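Local coordinates for protein BIM1 (Saccharomyces cerevisiae, PDB 2QJX), which binds microtubules, notably at their plus ends, and is represented here by its calponin-homology domain, at residues A[70-75]-A[83-88]; A[28-33]-A[100-105]; A[63-68]-A[91-96]. All blocks are in the same frame, centred on the assembly; numbering follows the deposited sequence.

Interaction 1 (A[70-75]-A[83-88]); sequences KILQSC and KTVYVD
Leu72 on helix 62-78 meets Val85 methyl to methyl, with Leu72 CD2 4.2 Å from Val85 CG1. The first torsion of Leu72 puts CG anti to the backbone N (chi1 -174°), and this carries the branch over to the valine. This is the densely packed side. Phe101 of helix 95-112 touches both residues, and Tyr39 and Met43 close over Leu72. No hydrogen bond crosses between the two segments.

The contact lies in the calponin-homology fold, where the loop 83-86 runs beside helix 62-78 and leads into helix 87-90. An inverse gamma turn centred on Tyr86 opens into that short helix, with Tyr86 as its N-cap. The turn carries a weak bond from Val87 N to Val85 O (3.2 Å).

Gln73 forms the looser, more exposed side. Its chain runs straight beyond CG, and its amide end comes up to one methyl of Val87, with Gln73 OE1 3.6 Å from Val87 CG2. The same oxygen, Gln73 OE1, is 4.0 Å from Val85 O, with no hydrogen bond between them. Val87 itself is buried and also rests on Gln66 and Tyr69.

Interaction 2 (A[28-33]-A[100-105]); sequences KKIEEC and EFLQWL
Cys33 and Leu102 have the nearest CA atoms across the two segments, 8.1 Å apart, where a 3-10 turn of residues 30-33 faces one side of helix 95-112. No hydrogen bond joins the two segments. Three buried side chains make the contact.

Leu102 supplies a single methyl, CD2, to both partners. Methyl meets methyl at Ile30, with Leu102 CD2 3.9 Å from Ile30 CD1, and the two chains lie at a slant. Its second partner is a thiol: Leu102 CD2 is 4.3 Å from Cys33 SG. The leucine has CG anti to its own N (chi1 -176°), which sends the branch outward from the helix into the angle between Ile30 and Cys33. The meeting is apolar throughout, and its area is small.

The 3-10 turn is held from within. Glu32 N bonds to Lys29 O, and Cys33 N bonds to Ile30 O at 2.9 Å. The carboxylate of Glu32 folds back on the chain that enters the turn. Glu32 OE2 takes two backbone N-H groups, from Lys28 N at 2.7 Å and from Lys29 N at 2.9 Å. One comes from the syn side and one from the anti side, but both reach the same face of the carboxylate, about 30° out of its plane. This double grip probably steadies the loop that presents Ile30 and Cys33.

The loop lies between helix 12-23 and helix 37-47. Ile30 also touches Arg12 and Leu16, and Cys33 touches Leu19 of the same first helix. Leu102 packs on Ile42 of helix 37-47, and Cys33 on Tyr39. The contact thus sits where the loop and helices 12-23, 37-47 and 95-112 come together in the calponin-homology core.

Interaction 3 (A[63-68]-A[91-96]); sequences YEFQTN and IRCKFQ
Ile91 has CG1 anti to the backbone N (chi1 -159°) and Phe65 has CG beside its N (chi1 -54°), so that the isoleucine chain reaches the root of the phenylalanine side chain. Beyond CG1, the chain of Ile91 carries CD1 on towards Gln66.

Ile91 CG1 lies 3.7 Å from Phe65 CB. It also sits at the edge of the Phe65 ring, in the ring plane, 4.0 Å from Phe65 CD2. Phe65 CA lies near the plane of its ring, which turns that edge to the isoleucine. The two side chains meet at a slant. At the far end of the chain, Ile91 CD1 touches the amide of Gln66, 3.4 Å from Gln66 OE1. The Gln66 chain crosses that of Ile91 at about a right angle. With an alanine in place of Ile91, CG1 and CD1 are gone, which would probably leave a gap beside Phe65 CB and free the Gln66 amide to turn.

The outer part of the ring has a sulfur neighbour. Cys93 SG stands 5.3 Å from the centroid of the Phe65 ring in an oblique sulfur-aromatic contact, with Phe65 CE2 as the nearest ring atom. Cys93 has a positive phi and leaves the helical path after helix 87-90. Lys94 follows as the N-cap of helix 95-112.

Outside the two segments, Phe65 touches Thr35 and Ala59, and Ile91 also meets Glu62 and Tyr69. This is partly buried packing of the calponin-homology domain: the short link between helix 87-90 and helix 95-112 is laid against the start of helix 62-78.

Overall arrangement
The three contacts are nested along the chain. Interaction 2 closes the widest loop, interaction 3 lies inside it, and interaction 1 is innermost. All lie within the one calponin-homology domain. Interactions 1 and 3 share helix 62-78, and interactions 2 and 3 share helix 95-112. Their centres are about 11 Å apart in each of these pairs, and about 14 Å apart for interactions 1 and 2. They also touch directly: Lys83 packs on Trp104, and Phe95 on Ile30 and Glu31. The chain at Val85, just before helix 87-90, lies between helix 62-78 and helix 95-112, in the compact all-helical domain of this microtubule-binding protein.

Interaction 1 (A[70-75]-A[83-88])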
loop_
_atom_site.group_PDB
_atom_site.type_symbol
_atom_site.label_atom_id
_atom_site.label_comp_id
_atom_site.label_asym_id
_atom_site.label_seq_id
_atom_site.Cartn_x
_atom_site.Cartn_y
_atom_site.Cartn_z
ATOM N N LYS A 70 -6.932 7.858 -3.674
ATOM C CA LYS A 70 -8.179 7.740 -4.414
ATOM C C LYS A 70 -8.173 6.410 -5.172
ATOM O O LYS A 70 -9.211 5.763 -5.326
ATOM C CB LYS A 70 -8.353 8.940 -5.349
ATOM C CG LYS A 70 -8.668 10.204 -4.555
ATOM C CD LYS A 70 -8.965 11.421 -5.413
ATOM C CE LYS A 70 -9.377 12.595 -4.522
ATOM N NZ LYS A 70 -9.514 13.878 -5.267
ATOM N N ILE A 71 -6.992 5.993 -5.616
ATOM C CA ILE A 71 -6.845 4.717 -6.312
ATOM C C ILE A 71 -7.091 3.597 -5.303
ATOM O O ILE A 71 -7.756 2.610 -5.617
ATOM C CB ILE A 71 -5.425 4.567 -6.918
ATOM C CG1 ILE A 71 -5.289 5.470 -8.149
ATOM C CG2 ILE A 71 -5.159 3.102 -7.298
ATOM C CD1 ILE A 71 -3.852 5.610 -8.680
ATOM N N LEU A 72 -6.557 3.755 -4.091
ATOM C CA LEU A 72 -6.739 2.752 -3.041
ATOM C C LEU A 72 -8.213 2.664 -2.655
ATOM O O LEU A 72 -8.772 1.573 -2.517
ATOM C CB LEU A 72 -5.911 3.114 -1.799
ATOM C CG LEU A 72 -5.897 2.082 -0.668
ATOM C CD1 LEU A 72 -5.113 0.862 -1.116
ATOM C CD2 LEU A 72 -5.258 2.679 0.589
ATOM N N GLN A 73 -8.849 3.818 -2.481
ATOM C CA GLN A 73 -10.257 3.832 -2.120
ATOM C C GLN A 73 -11.113 3.183 -3.198
ATOM O O GLN A 73 -12.060 2.463 -2.887
ATOM C CB GLN A 73 -10.724 5.266 -1.851
ATOM C CG GLN A 73 -10.366 5.752 -0.453
ATOM C CD GLN A 73 -10.713 7.209 -0.222
ATOM O OE1 GLN A 73 -11.259 7.570 0.821
ATOM N NE2 GLN A 73 -10.384 8.057 -1.191
ATOM N N SER A 74 -10.775 3.435 -4.462
ATOM C CA SER A 74 -11.514 2.859 -5.579
ATOM C C SER A 74 -11.388 1.344 -5.582
ATOM O O SER A 74 -12.334 0.637 -5.928
ATOM C CB SER A 74 -11.006 3.428 -6.902
ATOM O OG SER A 74 -11.424 4.772 -7.034
ATOM N N CYS A 75 -10.213 0.850 -5.201
ATOM C CA CYS A 75 -9.985 -0.587 -5.127
ATOM C C CYS A 75 -10.892 -1.185 -4.054
ATOM O O CYS A 75 -11.548 -2.206 -4.284
ATOM C CB CYS A 75 -8.521 -0.880 -4.787
ATOM S SG CYS A 75 -8.149 -2.631 -4.560
ATOM N N LYS A 83 -13.579 -2.381 5.132
ATOM C CA LYS A 83 -12.585 -1.729 5.991
ATOM C C LYS A 83 -12.503 -0.231 5.725
ATOM O O LYS A 83 -12.521 0.194 4.572
ATOM C CB LYS A 83 -11.203 -2.342 5.751
ATOM C CG LYS A 83 -10.055 -1.590 6.431
ATOM C CD LYS A 83 -9.975 -1.912 7.917
ATOM C CE LYS A 83 -8.866 -1.122 8.606
ATOM N NZ LYS A 83 -9.229 0.315 8.792
ATOM N N THR A 84 -12.400 0.564 6.791
ATOM C CA THR A 84 -12.314 2.017 6.662
ATOM C C THR A 84 -10.918 2.483 6.252
ATOM O O THR A 84 -9.914 1.841 6.570
ATOM C CB THR A 84 -12.671 2.734 7.989
ATOM O OG1 THR A 84 -11.779 2.296 9.023
ATOM C CG2 THR A 84 -14.109 2.445 8.391
ATOM N N VAL A 85 -10.869 3.609 5.546
ATOM C CA VAL A 85 -9.614 4.196 5.097
ATOM C C VAL A 85 -9.692 5.702 5.333
ATOM O O VAL A 85 -10.298 6.430 4.550
ATOM C CB VAL A 85 -9.379 3.951 3.590
ATOM C CG1 VAL A 85 -7.993 4.430 3.199
ATOM C CG2 VAL A 85 -9.550 2.478 3.265
ATOM N N TYR A 86 -9.081 6.167 6.416
ATOM C CA TYR A 86 -9.104 7.588 6.745
ATOM C C TYR A 86 -7.899 8.287 6.130
ATOM O O TYR A 86 -6.874 8.474 6.782
ATOM C CB TYR A 86 -9.093 7.772 8.262
ATOM C CG TYR A 86 -10.091 6.897 8.988
ATOM C CD1 TYR A 86 -11.456 6.966 8.704
ATOM C CD2 TYR A 86 -9.669 6.009 9.973
ATOM C CE1 TYR A 86 -12.377 6.171 9.391
ATOM C CE2 TYR A 86 -10.581 5.211 10.666
ATOM C CZ TYR A 86 -11.930 5.297 10.373
ATOM O OH TYR A 86 -12.823 4.518 11.077
ATOM N N VAL A 87 -8.035 8.666 4.866
ATOM C CA VAL A 87 -6.962 9.328 4.131
ATOM C C VAL A 87 -6.382 10.513 4.891
ATOM O O VAL A 87 -5.168 10.644 5.017
ATOM C CB VAL A 87 -7.466 9.811 2.758
ATOM C CG1 VAL A 87 -6.345 10.502 2.001
ATOM C CG2 VAL A 87 -8.001 8.627 1.964
ATOM N N ASP A 88 -7.263 11.370 5.397
ATOM C CA ASP A 88 -6.857 12.553 6.145
ATOM C C ASP A 88 -5.848 12.259 7.251
ATOM O O ASP A 88 -4.969 13.078 7.527
ATOM C CB ASP A 88 -8.102 13.239 6.720
ATOM C CG ASP A 88 -9.215 12.253 7.030
ATOM O OD1 ASP A 88 -9.061 11.450 7.974
ATOM O OD2 ASP A 88 -10.243 12.271 6.319
#

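Interaction 2 (A[28-33]-A[100-105])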
loop_
_atom_site.group_PDB
_atom_site.type_symbol
_atom_site.label_atom_id
_atom_site.label_comp_id
_atom_site.label_asym_id
_atom_site.label_seq_id
_atom_site.Cartn_x
_atom_site.Cartn_y
_atom_site.Cartn_z
ATOM N N LYS A 28 12.526 2.770 5.684
ATOM C CA LYS A 28 13.212 2.743 6.974
ATOM C C LYS A 28 12.248 3.061 8.112
ATOM O O LYS A 28 12.483 2.690 9.264
ATOM C CB LYS A 28 14.362 3.757 6.988
ATOM C CG LYS A 28 15.410 3.543 5.913
ATOM C CD LYS A 28 16.023 2.160 5.987
ATOM C CE LYS A 28 17.112 1.988 4.942
ATOM N NZ LYS A 28 17.613 0.589 4.887
ATOM N N LYS A 29 11.161 3.746 7.785
ATOM C CA LYS A 29 10.173 4.130 8.784
ATOM C C LYS A 29 8.751 3.882 8.314
ATOM O O LYS A 29 8.445 4.025 7.133
ATOM C CB LYS A 29 10.320 5.615 9.127
ATOM C CG LYS A 29 11.684 5.994 9.666
ATOM C CD LYS A 29 11.739 7.474 10.042
ATOM C CE LYS A 29 11.530 8.368 8.829
ATOM N NZ LYS A 29 11.712 9.815 9.167
ATOM N N ILE A 30 7.883 3.520 9.255
ATOM C CA ILE A 30 6.481 3.269 8.957
ATOM C C ILE A 30 5.857 4.499 8.310
ATOM O O ILE A 30 5.006 4.381 7.427
ATOM C CB ILE A 30 5.689 2.938 10.245
ATOM C CG1 ILE A 30 6.136 1.586 10.801
ATOM C CG2 ILE A 30 4.196 2.958 9.962
ATOM C CD1 ILE A 30 5.865 0.421 9.883
ATOM N N GLU A 31 6.277 5.680 8.762
ATOM C CA GLU A 31 5.755 6.939 8.235
ATOM C C GLU A 31 5.807 7.047 6.711
ATOM O O GLU A 31 4.976 7.730 6.106
ATOM C CB GLU A 31 6.505 8.133 8.844
ATOM C CG GLU A 31 6.242 8.356 10.329
ATOM C CD GLU A 31 7.241 7.654 11.233
ATOM O OE1 GLU A 31 7.537 6.462 11.003
ATOM O OE2 GLU A 31 7.725 8.297 12.191
ATOM N N GLU A 32 6.781 6.387 6.097
ATOM C CA GLU A 32 6.930 6.432 4.644
ATOM C C GLU A 32 5.742 5.819 3.915
ATOM O O GLU A 32 5.533 6.080 2.734
ATOM C CB GLU A 32 8.220 5.728 4.219
ATOM C CG GLU A 32 9.482 6.443 4.691
ATOM C CD GLU A 32 10.744 5.667 4.387
ATOM O OE1 GLU A 32 11.065 5.489 3.191
ATOM O OE2 GLU A 32 11.413 5.230 5.347
ATOM N N CYS A 33 4.966 4.998 4.613
ATOM C CA CYS A 33 3.796 4.386 3.994
ATOM C C CYS A 33 2.674 5.401 3.836
ATOM O O CYS A 33 1.662 5.130 3.194
ATOM C CB CYS A 33 3.300 3.210 4.830
ATOM S SG CYS A 33 4.415 1.808 4.830
ATOM N N GLU A 100 -1.151 1.200 12.151
ATOM C CA GLU A 100 -2.410 0.468 12.260
ATOM C C GLU A 100 -2.965 0.008 10.917
ATOM O O GLU A 100 -3.467 -1.107 10.800
ATOM C CB GLU A 100 -3.459 1.324 12.978
ATOM C CG GLU A 100 -3.180 1.521 14.462
ATOM C CD GLU A 100 -4.193 2.432 15.136
ATOM O OE1 GLU A 100 -5.401 2.304 14.845
ATOM O OE2 GLU A 100 -3.780 3.268 15.969
ATOM N N PHE A 101 -2.877 0.862 9.904
ATOM C CA PHE A 101 -3.394 0.493 8.591
ATOM C C PHE A 101 -2.543 -0.619 7.980
ATOM O O PHE A 101 -3.075 -1.558 7.383
ATOM C CB PHE A 101 -3.423 1.718 7.668
ATOM C CG PHE A 101 -4.259 1.525 6.436
ATOM C CD1 PHE A 101 -5.633 1.327 6.537
ATOM C CD2 PHE A 101 -3.673 1.523 5.175
ATOM C CE1 PHE A 101 -6.414 1.128 5.399
ATOM C CE2 PHE A 101 -4.445 1.324 4.030
ATOM C CZ PHE A 101 -5.820 1.126 4.145
ATOM N N LEU A 102 -1.227 -0.520 8.129
ATOM C CA LEU A 102 -0.336 -1.542 7.588
ATOM C C LEU A 102 -0.572 -2.874 8.296
ATOM O O LEU A 102 -0.506 -3.937 7.673
ATOM C CB LEU A 102 1.127 -1.123 7.742
ATOM C CG LEU A 102 2.160 -2.073 7.132
ATOM C CD1 LEU A 102 1.907 -2.227 5.632
ATOM C CD2 LEU A 102 3.562 -1.538 7.386
ATOM N N GLN A 103 -0.848 -2.824 9.599
ATOM C CA GLN A 103 -1.109 -4.052 10.342
ATOM C C GLN A 103 -2.333 -4.735 9.750
ATOM O O GLN A 103 -2.320 -5.942 9.523
ATOM C CB GLN A 103 -1.349 -3.765 11.827
ATOM C CG GLN A 103 -0.146 -3.174 12.546
ATOM C CD GLN A 103 -0.431 -2.869 14.007
ATOM O OE1 GLN A 103 -1.477 -2.317 14.344
ATOM N NE2 GLN A 103 0.508 -3.214 14.879
ATOM N N TRP A 104 -3.389 -3.969 9.491
ATOM C CA TRP A 104 -4.594 -4.556 8.914
ATOM C C TRP A 104 -4.332 -5.080 7.502
ATOM O O TRP A 104 -4.810 -6.155 7.131
ATOM C CB TRP A 104 -5.736 -3.542 8.852
ATOM C CG TRP A 104 -6.963 -4.113 8.185
ATOM C CD1 TRP A 104 -7.953 -4.850 8.773
ATOM C CD2 TRP A 104 -7.287 -4.052 6.787
ATOM N NE1 TRP A 104 -8.872 -5.250 7.831
ATOM C CE2 TRP A 104 -8.486 -4.776 6.603
ATOM C CE3 TRP A 104 -6.677 -3.457 5.674
ATOM C CZ2 TRP A 104 -9.091 -4.923 5.347
ATOM C CZ3 TRP A 104 -7.280 -3.605 4.421
ATOM C CH2 TRP A 104 -8.475 -4.332 4.272
ATOM N N LEU A 105 -3.586 -4.319 6.708
ATOM C CA LEU A 105 -3.292 -4.747 5.348
ATOM C C LEU A 105 -2.567 -6.083 5.333
ATOM O O LEU A 105 -2.879 -6.962 4.521
ATOM C CB LEU A 105 -2.456 -3.690 4.622
ATOM C CG LEU A 105 -3.256 -2.493 4.105
ATOM C CD1 LEU A 105 -2.312 -1.411 3.612
ATOM C CD2 LEU A 105 -4.169 -2.945 2.978
#

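Interaction 3 (A[63-68]-A[91-96])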
loop_
_atom_site.group_PDB
_atom_site.type_symbol
_atom_site.label_atom_id
_atom_site.label_comp_id
_atom_site.label_asym_id
_atom_site.label_seq_id
_atom_site.Cartn_x
_atom_site.Cartn_y
_atom_site.Cartn_z
ATOM N N TYR A 63 -0.125 16.274 -3.085
ATOM C CA TYR A 63 -1.203 16.162 -4.056
ATOM C C TYR A 63 -1.099 14.837 -4.800
ATOM O O TYR A 63 -2.100 14.311 -5.283
ATOM C CB TYR A 63 -1.188 17.354 -5.026
ATOM C CG TYR A 63 -0.278 17.221 -6.223
ATOM C CD1 TYR A 63 -0.687 16.518 -7.357
ATOM C CD2 TYR A 63 0.979 17.819 -6.237
ATOM C CE1 TYR A 63 0.133 16.420 -8.476
ATOM C CE2 TYR A 63 1.806 17.726 -7.346
ATOM C CZ TYR A 63 1.377 17.026 -8.464
ATOM O OH TYR A 63 2.190 16.939 -9.571
ATOM N N GLU A 64 0.115 14.297 -4.875
ATOM C CA GLU A 64 0.339 13.016 -5.530
ATOM C C GLU A 64 -0.108 11.884 -4.604
ATOM O O GLU A 64 -0.622 10.870 -5.075
ATOM C CB GLU A 64 1.822 12.848 -5.900
ATOM C CG GLU A 64 2.298 13.845 -6.957
ATOM C CD GLU A 64 3.767 13.686 -7.300
ATOM O OE1 GLU A 64 4.604 13.761 -6.379
ATOM O OE2 GLU A 64 4.080 13.486 -8.493
ATOM N N PHE A 65 0.079 12.053 -3.294
ATOM C CA PHE A 65 -0.348 11.030 -2.338
ATOM C C PHE A 65 -1.862 10.906 -2.439
ATOM O O PHE A 65 -2.425 9.812 -2.320
ATOM C CB PHE A 65 -0.027 11.410 -0.884
ATOM C CG PHE A 65 1.415 11.761 -0.626
ATOM C CD1 PHE A 65 2.416 11.443 -1.538
ATOM C CD2 PHE A 65 1.768 12.399 0.561
ATOM C CE1 PHE A 65 3.750 11.756 -1.274
ATOM C CE2 PHE A 65 3.094 12.717 0.838
ATOM C CZ PHE A 65 4.090 12.396 -0.083
ATOM N N GLN A 66 -2.519 12.047 -2.637
ATOM C CA GLN A 66 -3.973 12.088 -2.738
ATOM C C GLN A 66 -4.472 11.171 -3.846
ATOM O O GLN A 66 -5.496 10.498 -3.688
ATOM C CB GLN A 66 -4.455 13.516 -2.997
ATOM C CG GLN A 66 -5.895 13.758 -2.562
ATOM C CD GLN A 66 -6.048 13.816 -1.048
ATOM O OE1 GLN A 66 -5.426 14.645 -0.381
ATOM N NE2 GLN A 66 -6.880 12.939 -0.500
ATOM N N THR A 67 -3.751 11.156 -4.965
ATOM C CA THR A 67 -4.096 10.315 -6.106
ATOM C C THR A 67 -3.960 8.847 -5.726
ATOM O O THR A 67 -4.789 8.016 -6.107
ATOM C CB THR A 67 -3.178 10.607 -7.312
ATOM O OG1 THR A 67 -3.525 11.877 -7.875
ATOM C CG2 THR A 67 -3.320 9.527 -8.381
ATOM N N ASN A 68 -2.913 8.523 -4.974
ATOM C CA ASN A 68 -2.710 7.144 -4.557
ATOM C C ASN A 68 -3.862 6.689 -3.682
ATOM O O ASN A 68 -4.368 5.579 -3.832
ATOM C CB ASN A 68 -1.391 6.995 -3.799
ATOM C CG ASN A 68 -0.192 7.284 -4.671
ATOM O OD1 ASN A 68 -0.280 7.222 -5.898
ATOM N ND2 ASN A 68 0.941 7.585 -4.046
ATOM N N ILE A 91 -2.393 10.291 5.159
ATOM C CA ILE A 91 -1.654 11.148 4.244
ATOM C C ILE A 91 -0.680 12.110 4.923
ATOM O O ILE A 91 0.221 12.641 4.274
ATOM C CB ILE A 91 -2.638 11.927 3.350
ATOM C CG1 ILE A 91 -1.929 12.413 2.086
ATOM C CG2 ILE A 91 -3.239 13.089 4.126
ATOM C CD1 ILE A 91 -2.893 12.915 1.022
ATOM N N ARG A 92 -0.848 12.330 6.221
ATOM C CA ARG A 92 0.055 13.224 6.937
ATOM C C ARG A 92 1.325 12.496 7.352
ATOM O O ARG A 92 2.214 13.072 7.984
ATOM C CB ARG A 92 -0.633 13.827 8.168
ATOM C CG ARG A 92 -1.595 14.960 7.836
ATOM C CD ARG A 92 -1.980 15.739 9.087
ATOM N NE ARG A 92 -2.736 16.950 8.777
ATOM C CZ ARG A 92 -3.149 17.827 9.689
ATOM N NH1 ARG A 92 -2.877 17.629 10.973
ATOM N NH2 ARG A 92 -3.830 18.904 9.320
ATOM N N CYS A 93 1.405 11.220 6.985
ATOM C CA CYS A 93 2.559 10.389 7.289
ATOM C C CYS A 93 2.827 10.243 8.780
ATOM O O CYS A 93 3.977 10.130 9.198
ATOM C CB CYS A 93 3.805 10.944 6.593
ATOM S SG CYS A 93 3.674 11.008 4.794
ATOM N N LYS A 94 1.765 10.256 9.580
ATOM C CA LYS A 94 1.897 10.099 11.026
ATOM C C LYS A 94 2.149 8.615 11.311
ATOM O O LYS A 94 1.553 7.750 10.671
ATOM C CB LYS A 94 0.616 10.573 11.722
ATOM C CG LYS A 94 0.689 10.568 13.242
ATOM C CD LYS A 94 -0.599 11.099 13.870
ATOM C CE LYS A 94 -0.538 11.045 15.391
ATOM N NZ LYS A 94 -1.773 11.591 16.029
ATOM N N PHE A 95 3.027 8.326 12.267
ATOM C CA PHE A 95 3.382 6.947 12.611
ATOM C C PHE A 95 2.246 6.003 13.015
ATOM O O PHE A 95 2.032 4.967 12.384
ATOM C CB PHE A 95 4.431 6.939 13.732
ATOM C CG PHE A 95 4.809 5.559 14.194
ATOM C CD1 PHE A 95 5.686 4.778 13.453
ATOM C CD2 PHE A 95 4.253 5.024 15.353
ATOM C CE1 PHE A 95 6.004 3.485 13.853
ATOM C CE2 PHE A 95 4.562 3.731 15.764
ATOM C CZ PHE A 95 5.440 2.957 15.013
ATOM N N GLN A 96 1.531 6.355 14.075
ATOM C CA GLN A 96 0.463 5.504 14.592
ATOM C C GLN A 96 -0.628 5.102 13.604
ATOM O O GLN A 96 -0.986 3.924 13.521
ATOM C CB GLN A 96 -0.173 6.166 15.819
ATOM C CG GLN A 96 -1.029 5.237 16.659
ATOM C CD GLN A 96 -0.281 3.991 17.087
ATOM O OE1 GLN A 96 0.908 4.044 17.401
ATOM N NE2 GLN A 96 -0.980 2.861 17.116
#